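Side-chain contacts in galactan 1,3-beta-galactosidase (Phanerochaete chrysosporium, PDB 7BYS), which probably hydrolyses beta-1,3-galactan from the chain end as a family 43 exo-galactanase and carries a calcium-containing carbohydrate-binding module: residues N406-G411 against D422-Y427; K330-L335 against G339-N344. All blocks are in the same frame, centred on the assembly; numbering follows the deposited sequence.

Interaction 1 of 2, residues N406-G411 against D422-Y427. With CA (calcium ion), chain F.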
loop_
_atom_site.group_PDB
_atom_site.type_symbol
_atom_site.label_atom_id
_atom_site.label_comp_id
_atom_site.label_asym_id
_atom_site.label_seq_id
_atom_site.Cartn_x
_atom_site.Cartn_y
_atom_site.Cartn_z
ATOM N N ASN A 406 31.787 -5.002 -7.599
ATOM C CA ASN A 406 31.126 -3.900 -8.273
ATOM C C ASN A 406 31.236 -2.665 -7.399
ATOM O O ASN A 406 31.434 -2.757 -6.188
ATOM C CB ASN A 406 29.636 -4.192 -8.467
ATOM C CG ASN A 406 29.389 -5.345 -9.412
ATOM O OD1 ASN A 406 29.209 -5.143 -10.608
ATOM N ND2 ASN A 406 29.370 -6.560 -8.875
ATOM N N SER A 407 31.098 -1.504 -8.035
ATOM C CA SER A 407 31.012 -0.230 -7.332
ATOM C C SER A 407 29.681 0.436 -7.652
ATOM O O SER A 407 29.185 0.350 -8.780
ATOM C CB SER A 407 32.149 0.708 -7.766
ATOM O OG SER A 407 31.837 1.366 -8.990
ATOM N N ILE A 408 29.095 1.091 -6.653
ATOM C CA ILE A 408 27.865 1.853 -6.838
ATOM C C ILE A 408 28.098 3.250 -6.284
ATOM O O ILE A 408 28.448 3.398 -5.108
ATOM C CB ILE A 408 26.657 1.199 -6.147
ATOM C CG1 ILE A 408 26.528 -0.275 -6.547
ATOM C CG2 ILE A 408 25.389 1.960 -6.494
ATOM C CD1 ILE A 408 25.495 -1.045 -5.715
ATOM N N THR A 409 27.917 4.267 -7.123
ATOM C CA THR A 409 28.194 5.650 -6.748
ATOM C C THR A 409 26.880 6.409 -6.611
ATOM O O THR A 409 26.026 6.350 -7.505
ATOM C CB THR A 409 29.095 6.326 -7.785
ATOM O OG1 THR A 409 30.383 5.702 -7.770
ATOM C CG2 THR A 409 29.281 7.788 -7.448
ATOM N N PHE A 410 26.736 7.138 -5.506
ATOM C CA PHE A 410 25.531 7.897 -5.183
ATOM C C PHE A 410 25.841 9.387 -5.150
ATOM O O PHE A 410 26.837 9.806 -4.550
ATOM C CB PHE A 410 24.987 7.469 -3.818
ATOM C CG PHE A 410 24.603 6.028 -3.756
ATOM C CD1 PHE A 410 23.314 5.638 -4.095
ATOM C CD2 PHE A 410 25.514 5.062 -3.353
ATOM C CE1 PHE A 410 22.943 4.300 -4.048
ATOM C CE2 PHE A 410 25.148 3.730 -3.306
ATOM C CZ PHE A 410 23.860 3.349 -3.654
ATOM N N GLY A 411 24.983 10.174 -5.797
ATOM C CA GLY A 411 25.007 11.614 -5.679
ATOM C C GLY A 411 25.813 12.352 -6.722
ATOM O O GLY A 411 25.877 13.583 -6.657
ATOM N N ASP A 422 22.020 5.855 4.667
ATOM C CA ASP A 422 22.390 5.054 5.826
ATOM C C ASP A 422 23.148 3.799 5.415
ATOM O O ASP A 422 24.243 3.539 5.925
ATOM C CB ASP A 422 21.110 4.666 6.585
ATOM C CG ASP A 422 21.378 3.888 7.847
ATOM O OD1 ASP A 422 22.545 3.717 8.235
ATOM O OD2 ASP A 422 20.392 3.436 8.472
ATOM N N LYS A 423 22.566 3.011 4.519
ATOM C CA LYS A 423 23.156 1.764 4.052
ATOM C C LYS A 423 22.378 1.331 2.821
ATOM O O LYS A 423 21.345 1.918 2.476
ATOM C CB LYS A 423 23.096 0.660 5.122
ATOM C CG LYS A 423 21.685 0.272 5.571
ATOM C CD LYS A 423 21.724 -1.000 6.406
ATOM C CE LYS A 423 20.329 -1.527 6.672
ATOM N NZ LYS A 423 20.401 -2.918 7.215
ATOM N N ILE A 424 22.886 0.295 2.157
ATOM C CA ILE A 424 22.174 -0.381 1.082
ATOM C C ILE A 424 22.142 -1.867 1.403
ATOM O O ILE A 424 23.008 -2.384 2.113
ATOM C CB ILE A 424 22.770 -0.118 -0.328
ATOM C CG1 ILE A 424 24.127 -0.824 -0.515
ATOM C CG2 ILE A 424 22.891 1.380 -0.596
ATOM C CD1 ILE A 424 24.688 -0.710 -1.927
ATOM N N ILE A 425 21.121 -2.550 0.904
ATOM C CA ILE A 425 21.046 -4.005 0.969
ATOM C C ILE A 425 20.886 -4.521 -0.449
ATOM O O ILE A 425 19.960 -4.117 -1.166
ATOM C CB ILE A 425 19.911 -4.518 1.872
ATOM C CG1 ILE A 425 19.992 -3.881 3.263
ATOM C CG2 ILE A 425 19.982 -6.041 1.957
ATOM C CD1 ILE A 425 18.900 -4.369 4.245
ATOM N N VAL A 426 21.797 -5.397 -0.854
ATOM C CA VAL A 426 21.812 -5.972 -2.193
ATOM C C VAL A 426 21.222 -7.373 -2.118
ATOM O O VAL A 426 21.751 -8.246 -1.417
ATOM C CB VAL A 426 23.235 -6.009 -2.766
ATOM C CG1 VAL A 426 23.235 -6.697 -4.128
ATOM C CG2 VAL A 426 23.806 -4.599 -2.885
ATOM N N TYR A 427 20.135 -7.589 -2.851
ATOM C CA TYR A 427 19.431 -8.863 -2.847
ATOM C C TYR A 427 19.774 -9.656 -4.098
ATOM O O TYR A 427 20.486 -9.179 -4.982
ATOM C CB TYR A 427 17.915 -8.630 -2.755
ATOM C CG TYR A 427 17.501 -8.003 -1.444
ATOM C CD1 TYR A 427 17.282 -8.788 -0.325
ATOM C CD2 TYR A 427 17.356 -6.621 -1.324
ATOM C CE1 TYR A 427 16.919 -8.234 0.878
ATOM C CE2 TYR A 427 16.984 -6.055 -0.123
ATOM C CZ TYR A 427 16.769 -6.869 0.974
ATOM O OH TYR A 427 16.402 -6.350 2.185
ATOM O OXT TYR A 427 19.345 -10.800 -4.241
HETATM CA CA CA F . 24.843 3.478 8.399
#

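Interaction 2 of 2, residues K330-L335 against G339-N344. With CA (calcium ion), chain F.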
loop_
_atom_site.group_PDB
_atom_site.type_symbol
_atom_site.label_atom_id
_atom_site.label_comp_id
_atom_site.label_asym_id
_atom_site.label_seq_id
_atom_site.Cartn_x
_atom_site.Cartn_y
_atom_site.Cartn_z
ATOM N N LYS A 330 25.460 5.784 11.989
ATOM C CA LYS A 330 26.066 6.755 11.087
ATOM C C LYS A 330 25.420 6.680 9.712
ATOM O O LYS A 330 24.893 5.641 9.308
ATOM C CB LYS A 330 27.577 6.517 10.941
ATOM C CG LYS A 330 28.340 6.702 12.245
ATOM C CD LYS A 330 29.833 6.543 12.068
ATOM C CE LYS A 330 30.526 6.697 13.414
ATOM N NZ LYS A 330 29.812 7.668 14.299
ATOM N N ALA A 331 25.467 7.802 8.997
ATOM C CA ALA A 331 25.001 7.882 7.622
ATOM C C ALA A 331 25.917 8.847 6.885
ATOM O O ALA A 331 26.755 9.518 7.490
ATOM C CB ALA A 331 23.540 8.351 7.545
ATOM N N VAL A 332 25.734 8.939 5.573
ATOM C CA VAL A 332 26.469 9.892 4.746
ATOM C C VAL A 332 25.523 11.026 4.381
ATOM O O VAL A 332 24.456 10.797 3.790
ATOM C CB VAL A 332 27.068 9.227 3.500
ATOM C CG1 VAL A 332 27.702 10.285 2.593
ATOM C CG2 VAL A 332 28.105 8.198 3.913
ATOM N N GLY A 333 25.901 12.246 4.760
ATOM C CA GLY A 333 25.154 13.435 4.431
ATOM C C GLY A 333 25.887 14.297 3.414
ATOM O O GLY A 333 26.965 13.970 2.928
ATOM N N TYR A 334 25.256 15.419 3.088
ATOM C CA TYR A 334 25.785 16.335 2.080
ATOM C C TYR A 334 26.084 15.604 0.769
ATOM O O TYR A 334 27.105 15.830 0.108
ATOM C CB TYR A 334 26.954 17.169 2.623
ATOM C CG TYR A 334 26.540 18.024 3.817
ATOM C CD1 TYR A 334 26.344 17.455 5.074
ATOM C CD2 TYR A 334 26.310 19.387 3.680
ATOM C CE1 TYR A 334 25.953 18.215 6.159
ATOM C CE2 TYR A 334 25.920 20.160 4.765
ATOM C CZ TYR A 334 25.739 19.566 5.999
ATOM O OH TYR A 334 25.353 20.329 7.079
ATOM N N LEU A 335 25.186 14.689 0.405
ATOM C CA LEU A 335 25.250 13.985 -0.864
ATOM C C LEU A 335 24.513 14.788 -1.913
ATOM O O LEU A 335 23.496 15.427 -1.633
ATOM C CB LEU A 335 24.587 12.612 -0.763
ATOM C CG LEU A 335 25.429 11.549 -0.073
ATOM C CD1 LEU A 335 24.578 10.282 0.115
ATOM C CD2 LEU A 335 26.719 11.251 -0.844
ATOM N N GLY A 339 28.837 16.361 -3.549
ATOM C CA GLY A 339 29.270 15.301 -2.648
ATOM C C GLY A 339 28.798 13.949 -3.145
ATOM O O GLY A 339 27.659 13.812 -3.593
ATOM N N THR A 340 29.678 12.951 -3.068
ATOM C CA THR A 340 29.342 11.599 -3.499
ATOM C C THR A 340 29.787 10.583 -2.464
ATOM O O THR A 340 30.612 10.860 -1.592
ATOM C CB THR A 340 30.005 11.228 -4.847
ATOM O OG1 THR A 340 31.429 11.273 -4.710
ATOM C CG2 THR A 340 29.574 12.180 -5.937
ATOM N N VAL A 341 29.221 9.382 -2.560
ATOM C CA VAL A 341 29.767 8.233 -1.857
ATOM C C VAL A 341 29.728 7.050 -2.810
ATOM O O VAL A 341 28.764 6.875 -3.562
ATOM C CB VAL A 341 29.073 7.949 -0.499
ATOM C CG1 VAL A 341 27.616 7.502 -0.682
ATOM C CG2 VAL A 341 29.867 6.913 0.308
ATOM N N THR A 342 30.806 6.276 -2.821
ATOM C CA THR A 342 30.919 5.115 -3.687
ATOM C C THR A 342 31.093 3.908 -2.789
ATOM O O THR A 342 32.031 3.850 -1.988
ATOM C CB THR A 342 32.119 5.265 -4.626
ATOM O OG1 THR A 342 31.924 6.414 -5.454
ATOM C CG2 THR A 342 32.261 4.038 -5.516
ATOM N N ILE A 343 30.164 2.967 -2.889
ATOM C CA ILE A 343 30.273 1.708 -2.171
ATOM C C ILE A 343 30.989 0.727 -3.083
ATOM O O ILE A 343 30.523 0.433 -4.188
ATOM C CB ILE A 343 28.893 1.195 -1.738
ATOM C CG1 ILE A 343 28.278 2.211 -0.763
ATOM C CG2 ILE A 343 29.016 -0.172 -1.085
ATOM C CD1 ILE A 343 26.937 1.816 -0.215
ATOM N N ASN A 344 32.147 0.267 -2.636
ATOM C CA ASN A 344 32.990 -0.615 -3.420
ATOM C C ASN A 344 32.868 -2.043 -2.908
ATOM O O ASN A 344 32.320 -2.308 -1.835
ATOM C CB ASN A 344 34.448 -0.145 -3.351
ATOM C CG ASN A 344 34.691 1.096 -4.181
ATOM O OD1 ASN A 344 34.543 1.080 -5.398
ATOM N ND2 ASN A 344 35.073 2.188 -3.521
HETATM CA CA CA F . 24.843 3.478 8.399
#

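Interaction 1 of 2, residues N406-G411 against D422-Y427
Ile424 reaches across from strand 420-426 and meets both Ile408 and Phe410 of strand 405-410, one with each branch of its side chain. Its longer branch lies between the backbone N and the carbonyl carbon (chi1 71°) and runs out extended, which carries CD1 to 3.9 Å from Ile408 CD1. The shorter branch serves the aromatic neighbour: Ile424 CG2 sits 3.8 Å from Phe410 CZ, approaching the far end of the ring at a slant. Phe410 turns its ring inward with CG anti to the carbonyl carbon. The backbones stay well apart, with Ile408 CA and Ile424 CA 10.0 Å from each other, and no hydrogen bond joins the segments; the contact is purely apolar. Leu357 and Val355 of strand 352-360 and Ile343 of strand 339-349 add to this buried layer. The outward sides of the two strands are looser: Ser407 and Thr409 on one, Lys423 and Ile425 on the other, are partly exposed, and Thr409 OG1 is hydrogen-bonded to Thr342 OG1. Near the start of strand 420-426, Asp422 binds the calcium ion through OD1 at 2.3 Å and through its backbone O at 2.5 Å. Asp422 is also half of a classic beta bulge, in which it and Lys423 both face Tyr358. Two antiparallel sheets joined by such an apolar layer form the beta-sandwich of a carbohydrate-binding module.

Interaction 2 of 2, residues K330-L335 against G339-N344
Leu335 lays its CD2 methyl against the backbone of strand 339-349, 3.5 Å from Thr340 C and 3.6 Å from Val341 N. Its CG is anti to the carbonyl carbon (chi1 -78°); CD1 continues the chain extended, while CD2, the other branch, makes the closer approach to Val341, 3.9 Å from Val341 CG1. Val341 offers that methyl from the position between its backbone N and carbonyl carbon (chi1 67°), while its CB also meets Val332 CG1 at 4.1 Å. Val332 directs CG1 there by holding it anti to the backbone N (chi1 174°). The three side chains pack where strand 330-333 meets the sandwich sheet of the CBM35-like module; Leu335 and Val341 both touch Leu421 of strand 420-426, and Val341 also packs on Phe410. Closer to the turn the backbones themselves meet: Gly339 CA makes a CH...O contact with Tyr334 O at 3.5 Å. Tyr334, which binds beta-D-galactose in another crystal of this protein, leads its exposed ring away from strand 339-349, and its backbone N is hydrogen-bonded to a citrate probably left from crystallisation. At the opposite end of the segment, Lys330 O binds the calcium ion at 2.4 Å.

Overall arrangement
Both contacts belong to the carbohydrate-binding module, with centres about 10 Å apart, and follow one another along the chain: residues 330-344 of interaction 2 come first, and 406-427 of interaction 1 follow. They share a sheet, in which strands 339-349 and 405-410 are antiparallel neighbours; backbone pairs Phe410 N to Val341 O and Ile408 O to Ile343 N, each 2.8 Å, probably are hydrogen bonds. Strand 420-426 lies in the other sheet of the sandwich. The calcium ion joins the two contacts a second time, taking ligands from Asp422 and Lys330 together with Glu308, Glu310 and Ser327. It thus ties strand 330-333, which leads to the galactose-binding Tyr334, to the module's last strand.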